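Local coordinates for multicopper oxidase (Arthrobacter sp. FB24, PDB 3GDC), which probably oxidises phenol-like substrates at a type 1 copper and reduces dioxygen to water at a trinuclear copper cluster, as a trimeric laccase-type enzyme, at residues 66-71 / 129-134; 76-81 / 88-93; 106-111 / 115-120. One frame throughout, in Å; residues are numbered along the deposited sequence.

Contact 1: 66-71 / 129-134. With CU (copper (II) ion), chain E; CU (copper (II) ion), chain O; CU (copper (II) ion), chain D.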
loop_
_atom_site.group_PDB
_atom_site.type_symbol
_atom_site.label_atom_id
_atom_site.label_comp_id
_atom_site.label_asym_id
_atom_site.label_seq_id
_atom_site.Cartn_x
_atom_site.Cartn_y
_atom_site.Cartn_z
ATOM N N PRO A 66 -11.157 -8.114 -23.251
ATOM C CA PRO A 66 -10.438 -7.278 -24.212
ATOM C C PRO A 66 -9.739 -6.094 -23.547
ATOM O O PRO A 66 -10.306 -5.453 -22.649
ATOM C CB PRO A 66 -11.551 -6.773 -25.137
ATOM C CG PRO A 66 -12.592 -7.840 -25.071
ATOM C CD PRO A 66 -12.534 -8.420 -23.688
ATOM N N THR A 67 -8.518 -5.805 -23.978
ATOM C CA THR A 67 -7.863 -4.586 -23.545
ATOM C C THR A 67 -8.279 -3.486 -24.520
ATOM O O THR A 67 -7.839 -3.475 -25.670
ATOM C CB THR A 67 -6.335 -4.740 -23.521
ATOM O OG1 THR A 67 -5.996 -5.836 -22.651
ATOM C CG2 THR A 67 -5.691 -3.465 -23.005
ATOM N N LEU A 68 -9.154 -2.595 -24.068
ATOM C CA LEU A 68 -9.647 -1.517 -24.930
ATOM C C LEU A 68 -8.628 -0.390 -24.980
ATOM O O LEU A 68 -8.066 -0.002 -23.948
ATOM C CB LEU A 68 -11.017 -1.012 -24.443
ATOM C CG LEU A 68 -12.097 -2.061 -24.145
ATOM C CD1 LEU A 68 -13.362 -1.357 -23.693
ATOM C CD2 LEU A 68 -12.403 -3.001 -25.315
ATOM N N TRP A 69 -8.372 0.124 -26.181
ATOM C CA TRP A 69 -7.402 1.199 -26.376
ATOM C C TRP A 69 -8.082 2.370 -27.089
ATOM O O TRP A 69 -8.763 2.175 -28.091
ATOM C CB TRP A 69 -6.220 0.693 -27.212
ATOM C CG TRP A 69 -5.105 1.693 -27.366
ATOM C CD1 TRP A 69 -3.967 1.777 -26.610
ATOM C CD2 TRP A 69 -5.038 2.771 -28.311
ATOM N NE1 TRP A 69 -3.185 2.829 -27.040
ATOM C CE2 TRP A 69 -3.824 3.459 -28.079
ATOM C CE3 TRP A 69 -5.881 3.214 -29.344
ATOM C CZ2 TRP A 69 -3.432 4.571 -28.839
ATOM C CZ3 TRP A 69 -5.494 4.323 -30.095
ATOM C CH2 TRP A 69 -4.281 4.988 -29.837
ATOM N N ALA A 70 -7.908 3.571 -26.557
ATOM C CA ALA A 70 -8.437 4.778 -27.203
ATOM C C ALA A 70 -7.454 5.924 -27.064
ATOM O O ALA A 70 -6.511 5.852 -26.274
ATOM C CB ALA A 70 -9.772 5.146 -26.603
ATOM N N ARG A 71 -7.657 6.981 -27.848
ATOM C CA ARG A 71 -6.903 8.203 -27.662
ATOM C C ARG A 71 -7.741 9.231 -26.905
ATOM O O ARG A 71 -8.951 9.338 -27.119
ATOM C CB ARG A 71 -6.477 8.753 -29.016
ATOM C CG ARG A 71 -5.355 9.751 -28.956
ATOM C CD ARG A 71 -5.644 10.819 -29.972
ATOM N NE ARG A 71 -4.454 11.264 -30.684
ATOM C CZ ARG A 71 -4.492 12.049 -31.756
ATOM N NH1 ARG A 71 -5.660 12.470 -32.227
ATOM N NH2 ARG A 71 -3.366 12.407 -32.358
ATOM N N HIS A 129 -6.538 2.509 -17.261
ATOM C CA HIS A 129 -7.763 2.261 -16.522
ATOM C C HIS A 129 -8.199 0.804 -16.700
ATOM O O HIS A 129 -7.423 -0.037 -17.176
ATOM C CB HIS A 129 -8.866 3.245 -16.961
ATOM C CG HIS A 129 -8.418 4.675 -17.021
ATOM N ND1 HIS A 129 -7.989 5.372 -15.907
ATOM C CD2 HIS A 129 -8.343 5.546 -18.061
ATOM C CE1 HIS A 129 -7.660 6.603 -16.262
ATOM N NE2 HIS A 129 -7.865 6.733 -17.564
ATOM N N LEU A 130 -9.432 0.513 -16.304
ATOM C CA LEU A 130 -9.969 -0.838 -16.322
ATOM C C LEU A 130 -11.486 -0.771 -16.325
ATOM O O LEU A 130 -12.075 0.307 -16.144
ATOM C CB LEU A 130 -9.459 -1.653 -15.113
ATOM C CG LEU A 130 -9.888 -1.258 -13.687
ATOM C CD1 LEU A 130 -9.919 -2.513 -12.759
ATOM C CD2 LEU A 130 -9.018 -0.189 -13.089
ATOM N N TYR A 131 -12.108 -1.918 -16.560
ATOM C CA TYR A 131 -13.552 -2.060 -16.474
ATOM C C TYR A 131 -13.845 -3.421 -15.847
ATOM O O TYR A 131 -13.008 -4.349 -15.909
ATOM C CB TYR A 131 -14.212 -1.912 -17.863
ATOM C CG TYR A 131 -13.809 -2.978 -18.863
ATOM C CD1 TYR A 131 -14.527 -4.178 -18.959
ATOM C CD2 TYR A 131 -12.696 -2.801 -19.690
ATOM C CE1 TYR A 131 -14.155 -5.176 -19.873
ATOM C CE2 TYR A 131 -12.299 -3.802 -20.604
ATOM C CZ TYR A 131 -13.043 -4.980 -20.685
ATOM O OH TYR A 131 -12.676 -5.966 -21.560
ATOM N N HIS A 132 -15.002 -3.545 -15.206
ATOM C CA HIS A 132 -15.420 -4.826 -14.640
ATOM C C HIS A 132 -16.905 -4.832 -14.363
ATOM O O HIS A 132 -17.553 -3.782 -14.387
ATOM C CB HIS A 132 -14.620 -5.159 -13.362
ATOM C CG HIS A 132 -14.733 -4.128 -12.281
ATOM N ND1 HIS A 132 -15.819 -4.050 -11.437
ATOM C CD2 HIS A 132 -13.889 -3.138 -11.907
ATOM C CE1 HIS A 132 -15.646 -3.047 -10.594
ATOM N NE2 HIS A 132 -14.479 -2.482 -10.854
ATOM N N CYS A 133 -17.461 -6.010 -14.115
ATOM C CA CYS A 133 -18.881 -6.096 -13.817
ATOM C C CYS A 133 -19.176 -5.494 -12.444
ATOM O O CYS A 133 -18.349 -5.578 -11.525
ATOM C CB CYS A 133 -19.360 -7.550 -13.884
ATOM S SG CYS A 133 -21.112 -7.727 -13.498
ATOM N N HIS A 134 -20.349 -4.881 -12.299
ATOM C CA HIS A 134 -20.711 -4.300 -11.005
ATOM C C HIS A 134 -22.031 -4.852 -10.433
ATOM O O HIS A 134 -22.666 -4.227 -9.579
ATOM C CB HIS A 134 -20.714 -2.767 -11.089
ATOM C CG HIS A 134 -20.368 -2.096 -9.797
ATOM N ND1 HIS A 134 -21.189 -2.153 -8.692
ATOM C CD2 HIS A 134 -19.293 -1.358 -9.431
ATOM C CE1 HIS A 134 -20.637 -1.478 -7.701
ATOM N NE2 HIS A 134 -19.483 -0.989 -8.123
HETATM CU CU CU E . -13.421 -0.986 -9.870
HETATM CU CU CU O . -18.322 0.298 -7.282
HETATM CU CU CU D . -21.693 -9.831 -13.513
#

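Contact 2: 76-81 / 88-93. With CU (copper (II) ion), chain D; CU (copper (II) ion), chain E.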
loop_
_atom_site.group_PDB
_atom_site.type_symbol
_atom_site.label_atom_id
_atom_site.label_comp_id
_atom_site.label_asym_id
_atom_site.label_seq_id
_atom_site.Cartn_x
_atom_site.Cartn_y
_atom_site.Cartn_z
ATOM N N LEU A 76 -16.541 7.225 -27.379
ATOM C CA LEU A 76 -16.543 5.759 -27.245
ATOM C C LEU A 76 -17.941 5.172 -27.160
ATOM O O LEU A 76 -18.834 5.753 -26.534
ATOM C CB LEU A 76 -15.730 5.315 -26.010
ATOM C CG LEU A 76 -14.316 5.879 -25.812
ATOM C CD1 LEU A 76 -13.637 5.208 -24.614
ATOM C CD2 LEU A 76 -13.458 5.717 -27.058
ATOM N N ARG A 77 -18.110 4.014 -27.790
ATOM C CA ARG A 77 -19.332 3.222 -27.684
ATOM C C ARG A 77 -18.960 1.767 -27.452
ATOM O O ARG A 77 -18.245 1.158 -28.262
ATOM C CB ARG A 77 -20.184 3.336 -28.953
ATOM C CG ARG A 77 -20.790 4.708 -29.170
ATOM C CD ARG A 77 -21.707 4.703 -30.382
ATOM N NE ARG A 77 -22.118 6.063 -30.719
ATOM C CZ ARG A 77 -22.639 6.425 -31.887
ATOM N NH1 ARG A 77 -22.813 5.532 -32.857
ATOM N NH2 ARG A 77 -22.977 7.689 -32.088
ATOM N N ILE A 78 -19.438 1.216 -26.341
ATOM C CA ILE A 78 -19.277 -0.204 -26.064
ATOM C C ILE A 78 -20.634 -0.866 -26.132
ATOM O O ILE A 78 -21.488 -0.613 -25.286
ATOM C CB ILE A 78 -18.646 -0.447 -24.676
ATOM C CG1 ILE A 78 -17.253 0.201 -24.595
ATOM C CG2 ILE A 78 -18.625 -1.933 -24.347
ATOM C CD1 ILE A 78 -16.199 -0.536 -25.320
ATOM N N HIS A 79 -20.821 -1.700 -27.149
ATOM C CA HIS A 79 -22.085 -2.400 -27.378
ATOM C C HIS A 79 -22.038 -3.712 -26.624
ATOM O O HIS A 79 -21.444 -4.691 -27.089
ATOM C CB HIS A 79 -22.293 -2.657 -28.876
ATOM C CG HIS A 79 -22.174 -1.420 -29.710
ATOM N ND1 HIS A 79 -23.175 -0.476 -29.779
ATOM C CD2 HIS A 79 -21.166 -0.959 -30.489
ATOM C CE1 HIS A 79 -22.789 0.517 -30.562
ATOM N NE2 HIS A 79 -21.573 0.249 -31.004
ATOM N N PHE A 80 -22.649 -3.704 -25.449
ATOM C CA PHE A 80 -22.632 -4.832 -24.531
ATOM C C PHE A 80 -23.843 -5.724 -24.749
ATOM O O PHE A 80 -24.971 -5.234 -24.813
ATOM C CB PHE A 80 -22.618 -4.318 -23.085
ATOM C CG PHE A 80 -22.600 -5.410 -22.046
ATOM C CD1 PHE A 80 -21.648 -6.428 -22.096
ATOM C CD2 PHE A 80 -23.521 -5.401 -21.000
ATOM C CE1 PHE A 80 -21.617 -7.432 -21.117
ATOM C CE2 PHE A 80 -23.501 -6.394 -20.020
ATOM C CZ PHE A 80 -22.550 -7.415 -20.080
ATOM N N THR A 81 -23.604 -7.026 -24.885
ATOM C CA THR A 81 -24.678 -8.021 -24.883
ATOM C C THR A 81 -24.393 -9.044 -23.790
ATOM O O THR A 81 -23.257 -9.517 -23.653
ATOM C CB THR A 81 -24.825 -8.735 -26.245
ATOM O OG1 THR A 81 -25.153 -7.779 -27.254
ATOM C CG2 THR A 81 -25.935 -9.806 -26.206
ATOM N N HIS A 88 -25.588 -9.018 -15.626
ATOM C CA HIS A 88 -24.237 -8.468 -15.572
ATOM C C HIS A 88 -24.276 -7.001 -15.993
ATOM O O HIS A 88 -25.286 -6.511 -16.537
ATOM C CB HIS A 88 -23.286 -9.237 -16.522
ATOM C CG HIS A 88 -23.066 -10.674 -16.155
ATOM N ND1 HIS A 88 -22.472 -11.060 -14.971
ATOM C CD2 HIS A 88 -23.351 -11.820 -16.824
ATOM C CE1 HIS A 88 -22.425 -12.381 -14.917
ATOM N NE2 HIS A 88 -22.940 -12.865 -16.034
ATOM N N THR A 89 -23.176 -6.295 -15.751
ATOM C CA THR A 89 -23.012 -4.940 -16.255
ATOM C C THR A 89 -21.563 -4.764 -16.741
ATOM O O THR A 89 -20.735 -5.695 -16.645
ATOM C CB THR A 89 -23.301 -3.859 -15.160
ATOM O OG1 THR A 89 -22.242 -3.851 -14.206
ATOM C CG2 THR A 89 -24.631 -4.095 -14.440
ATOM N N ILE A 90 -21.257 -3.583 -17.263
ATOM C CA ILE A 90 -19.870 -3.145 -17.357
ATOM C C ILE A 90 -19.756 -1.805 -16.662
ATOM O O ILE A 90 -20.405 -0.816 -17.054
ATOM C CB ILE A 90 -19.329 -2.990 -18.803
ATOM C CG1 ILE A 90 -19.632 -4.220 -19.671
ATOM C CG2 ILE A 90 -17.816 -2.678 -18.767
ATOM C CD1 ILE A 90 -19.178 -4.074 -21.143
ATOM N N HIS A 91 -18.922 -1.782 -15.629
ATOM C CA HIS A 91 -18.567 -0.561 -14.956
ATOM C C HIS A 91 -17.152 -0.149 -15.359
ATOM O O HIS A 91 -16.183 -0.891 -15.137
ATOM C CB HIS A 91 -18.650 -0.748 -13.440
ATOM C CG HIS A 91 -18.067 0.392 -12.686
ATOM N ND1 HIS A 91 -18.619 1.655 -12.711
ATOM C CD2 HIS A 91 -16.950 0.482 -11.931
ATOM C CE1 HIS A 91 -17.883 2.468 -11.978
ATOM N NE2 HIS A 91 -16.859 1.783 -11.499
ATOM N N PHE A 92 -17.024 1.029 -15.954
ATOM C CA PHE A 92 -15.721 1.525 -16.371
ATOM C C PHE A 92 -15.085 2.415 -15.307
ATOM O O PHE A 92 -15.778 3.174 -14.626
ATOM C CB PHE A 92 -15.841 2.322 -17.679
ATOM C CG PHE A 92 -15.907 1.466 -18.897
ATOM C CD1 PHE A 92 -14.754 1.205 -19.642
ATOM C CD2 PHE A 92 -17.116 0.912 -19.308
ATOM C CE1 PHE A 92 -14.808 0.406 -20.782
ATOM C CE2 PHE A 92 -17.174 0.102 -20.453
ATOM C CZ PHE A 92 -16.017 -0.148 -21.179
ATOM N N HIS A 93 -13.766 2.323 -15.177
ATOM C CA HIS A 93 -12.996 3.309 -14.436
ATOM C C HIS A 93 -12.645 4.389 -15.444
ATOM O O HIS A 93 -11.903 4.153 -16.391
ATOM C CB HIS A 93 -11.735 2.689 -13.823
ATOM C CG HIS A 93 -11.991 1.899 -12.577
ATOM N ND1 HIS A 93 -11.355 2.175 -11.385
ATOM C CD2 HIS A 93 -12.816 0.854 -12.331
ATOM C CE1 HIS A 93 -11.762 1.321 -10.464
ATOM N NE2 HIS A 93 -12.656 0.513 -11.010
HETATM CU CU CU D . -21.693 -9.831 -13.513
HETATM CU CU CU E . -13.421 -0.986 -9.870
#

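Contact 3: 106-111 / 115-120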
loop_
_atom_site.group_PDB
_atom_site.type_symbol
_atom_site.label_atom_id
_atom_site.label_comp_id
_atom_site.label_asym_id
_atom_site.label_seq_id
_atom_site.Cartn_x
_atom_site.Cartn_y
_atom_site.Cartn_z
ATOM N N ILE A 106 -29.162 2.309 -11.070
ATOM C CA ILE A 106 -28.878 3.613 -11.665
ATOM C C ILE A 106 -28.975 3.534 -13.190
ATOM O O ILE A 106 -28.297 2.722 -13.833
ATOM C CB ILE A 106 -27.498 4.176 -11.211
ATOM C CG1 ILE A 106 -27.375 4.122 -9.680
ATOM C CG2 ILE A 106 -27.272 5.609 -11.759
ATOM C CD1 ILE A 106 -26.053 4.635 -9.134
ATOM N N GLY A 107 -29.831 4.378 -13.764
ATOM C CA GLY A 107 -30.149 4.289 -15.186
ATOM C C GLY A 107 -30.657 2.908 -15.557
ATOM O O GLY A 107 -31.464 2.322 -14.841
ATOM N N ALA A 108 -30.166 2.382 -16.674
ATOM C CA ALA A 108 -30.506 1.030 -17.134
ATOM C C ALA A 108 -30.092 -0.075 -16.148
ATOM O O ALA A 108 -30.695 -1.143 -16.128
ATOM C CB ALA A 108 -29.892 0.774 -18.495
ATOM N N GLY A 109 -29.064 0.179 -15.338
ATOM C CA GLY A 109 -28.685 -0.761 -14.274
ATOM C C GLY A 109 -28.284 -2.141 -14.775
ATOM O O GLY A 109 -27.539 -2.255 -15.748
ATOM N N SER A 110 -28.779 -3.183 -14.105
ATOM C CA SER A 110 -28.463 -4.572 -14.469
ATOM C C SER A 110 -28.898 -4.907 -15.887
ATOM O O SER A 110 -30.018 -4.573 -16.300
ATOM C CB SER A 110 -29.116 -5.555 -13.498
ATOM O OG SER A 110 -28.694 -5.312 -12.167
ATOM N N ILE A 111 -28.007 -5.547 -16.638
ATOM C CA ILE A 111 -28.349 -6.024 -17.970
ATOM C C ILE A 111 -28.707 -7.498 -17.859
ATOM O O ILE A 111 -27.870 -8.321 -17.502
ATOM C CB ILE A 111 -27.202 -5.801 -19.010
ATOM C CG1 ILE A 111 -26.682 -4.347 -18.991
ATOM C CG2 ILE A 111 -27.631 -6.264 -20.415
ATOM C CD1 ILE A 111 -27.760 -3.227 -19.053
ATOM N N GLN A 115 -30.110 -9.580 -23.021
ATOM C CA GLN A 115 -30.348 -8.162 -23.272
ATOM C C GLN A 115 -29.047 -7.424 -23.588
ATOM O O GLN A 115 -27.952 -7.944 -23.323
ATOM C CB GLN A 115 -31.151 -7.539 -22.121
ATOM C CG GLN A 115 -32.394 -8.398 -21.782
ATOM C CD GLN A 115 -33.557 -7.654 -21.127
ATOM O OE1 GLN A 115 -33.391 -6.587 -20.539
ATOM N NE2 GLN A 115 -34.748 -8.244 -21.209
ATOM N N SER A 116 -29.182 -6.242 -24.192
ATOM C CA SER A 116 -28.048 -5.459 -24.682
ATOM C C SER A 116 -28.143 -3.997 -24.242
ATOM O O SER A 116 -29.241 -3.472 -24.023
ATOM C CB SER A 116 -27.968 -5.528 -26.213
ATOM O OG SER A 116 -27.685 -6.842 -26.671
ATOM N N PHE A 117 -26.990 -3.345 -24.123
ATOM C CA PHE A 117 -26.918 -1.938 -23.768
ATOM C C PHE A 117 -25.645 -1.353 -24.337
ATOM O O PHE A 117 -24.592 -1.989 -24.293
ATOM C CB PHE A 117 -26.936 -1.750 -22.245
ATOM C CG PHE A 117 -26.972 -0.314 -21.809
ATOM C CD1 PHE A 117 -28.177 0.387 -21.784
ATOM C CD2 PHE A 117 -25.808 0.346 -21.430
ATOM C CE1 PHE A 117 -28.222 1.719 -21.385
ATOM C CE2 PHE A 117 -25.839 1.687 -21.027
ATOM C CZ PHE A 117 -27.049 2.377 -21.002
ATOM N N THR A 118 -25.749 -0.148 -24.879
ATOM C CA THR A 118 -24.575 0.574 -25.356
ATOM C C THR A 118 -24.100 1.615 -24.337
ATOM O O THR A 118 -24.787 2.607 -24.070
ATOM C CB THR A 118 -24.819 1.221 -26.737
ATOM O OG1 THR A 118 -25.206 0.209 -27.671
ATOM C CG2 THR A 118 -23.553 1.922 -27.244
ATOM N N TYR A 119 -22.915 1.376 -23.776
ATOM C CA TYR A 119 -22.235 2.353 -22.929
ATOM C C TYR A 119 -21.573 3.376 -23.828
ATOM O O TYR A 119 -20.896 3.009 -24.784
ATOM C CB TYR A 119 -21.192 1.681 -22.020
ATOM C CG TYR A 119 -21.808 0.700 -21.057
ATOM C CD1 TYR A 119 -22.347 1.135 -19.842
ATOM C CD2 TYR A 119 -21.857 -0.664 -21.359
ATOM C CE1 TYR A 119 -22.933 0.232 -18.958
ATOM C CE2 TYR A 119 -22.429 -1.573 -20.486
ATOM C CZ TYR A 119 -22.961 -1.116 -19.283
ATOM O OH TYR A 119 -23.536 -2.007 -18.412
ATOM N N GLU A 120 -21.784 4.652 -23.514
ATOM C CA GLU A 120 -21.228 5.769 -24.273
ATOM C C GLU A 120 -20.588 6.788 -23.341
ATOM O O GLU A 120 -21.186 7.180 -22.341
ATOM C CB GLU A 120 -22.330 6.457 -25.093
ATOM C CG GLU A 120 -23.194 5.503 -25.915
ATOM C CD GLU A 120 -24.214 6.221 -26.788
ATOM O OE1 GLU A 120 -24.125 7.466 -26.931
ATOM O OE2 GLU A 120 -25.102 5.529 -27.346
HETATM O O HOH W 1 -25.642 -0.920 -17.022
#

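Contact 1: 66-71 / 129-134
Tyr131 and Pro66 meet through one short hydrogen bond that ties strand 127-132 to the segment 66-71 in a cupredoxin beta sandwich. The phenol OH of Tyr131 donates to Pro66 O at 2.7 Å, lying in the carbonyl plane on a lone pair, and the carbonyl oxygen sits in turn at the edge of the tyrosine ring. The same hydroxyl rests against the proline ring, where Pro66 CD approaches OH of Tyr131 to 3.3 Å. Leu68 completes this shell: its branch point CG packs on CE2 of the Tyr131 ring at 4.0 Å, the two side chains crossing at about a right angle. Tyr131 CG stands between its own backbone N and carbonyl carbon (chi1 63°), which sends the ring from strand 127-132 towards strand 67-71. The two strands do not pair with each other; both border strand 147-153. The rings of Tyr59 and Phe92 also meet that of Tyr131, which is buried inside the sandwich.

Beyond Tyr131 the chain enters the His-Cys-His motif of multicopper oxidases. Cys133 binds the copper that His88 and His141 also hold, while His132 and His134 bind two further coppers shared with histidines of the second subunit. His132 NE2 lies 2.1 Å from its copper. At the far side of that imidazole ND1 donates to Cys133 O at 3.0 Å, nearly straight at 171°. The acceptor is close to the imidazole plane, whereas the N-H comes from above the plane of the Cys133 carbonyl.

Contact 2: 76-81 / 88-93
Phe80 and Ile90 mark the register of two segments running roughly antiparallel, their CA atoms 7.9 Å apart and no hydrogen bond passing between the segments, so that the contact is made by packing, mostly of side chains. Ile90 lies over one face of the Phe80 ring in a CH-pi contact, with CG1 3.9 Å from the centroid and 13° off the normal. Its terminal CD1 reaches further, to CD1 of Phe80 at 3.5 Å. Phe80 extends towards residues 88-93 because CG is anti to the backbone N (chi1 180°), and this brings His88 O close to the plane of the ring at its edge. The tip of the ring, CZ, also touches CB of His88 at 4.1 Å, making Phe80 a second-shell neighbour of the copper bound by His88 ND1.

Ile78 bridges two partners with different branches. CG2 of Ile78 packs on CD1 of Ile90 at 3.9 Å, while CG1 of Ile78 meets CZ of Phe92 at 3.6 Å. Leu68 lies against both Ile78 and Phe92. Such interleaved side chains form the hydrophobic interior of a cupredoxin beta sandwich, here beside the copper held by His88, Cys133 and His141, a ligand set of the type 1 kind, while His93 at the other end of the segment binds a second copper.

Contact 3: 106-111 / 115-120
Ile111 and Phe117 make the centre of a contact in which a loop of the cupredoxin domain folds back onto strand 116-122. No direct hydrogen bond links segments 106-111 and 115-120; apolar packing and one bridging water join them. Ile111 has CG1 beside its backbone N (chi1 -50°), and the next bond is folded rather than extended (chi2 -49°), which turns CD1 onto CB of Phe117 at 3.6 Å. The other branch takes a separate partner, CG2 of Ile111 lying 3.4 Å from Gln115 O and also close to the aliphatic start of the Gln115 side chain. Strand residue Phe80 packs on Ile111 as well, helping to bury it.

Phe117 has CG anti to the backbone N (chi1 -175°), and its ring extends towards the loop. There CB of Ala108 presses on CE1 of Phe117 at 3.5 Å, near the more exposed side of the contact. Ala108 is placed by a type II' beta turn from Ile106 to Gly109, with Gly107 at the positive-phi corner and a weak backbone bond from Gly109 N back to Ile106 O. Within the same strand CD2 of Phe117 sits 3.7 Å above the plane of the Tyr119 ring, over its centre, the two rings being steeply inclined to each other.

At the end of that covered ring the hydroxyl meets the loop: CG1 of Ile111 approaches OH of Tyr119 to 4.0 Å from the opposite direction. The hydroxyl is hydrogen-bonded to Ile90 N. A water completes the link to the turn, lying 2.7 Å from Tyr119 OH and donating to Gly109 O at 2.6 Å.

In the fold
All three contacts belong to the first cupredoxin domain and reach the same curled sheet. Contact 2 lies between the others, its centre 9 Å from contact 1 and 8 Å from contact 3; contacts 1 and 3 are 16 Å apart and do not touch. Along the chain, contacts 2 and 3 follow one another inside the loop closed by contact 1. Backbone pairing joins neighbours: His91 and His93 with segment 129-134, and Ile78 with Tyr119. Contacts 1 and 2 share two coppers, one held within the chain and one that also takes a histidine of the second subunit, consistent with a trinuclear cluster between subunits. Contact 3 lies farthest from the chain's centre, about 22 Å centre to centre.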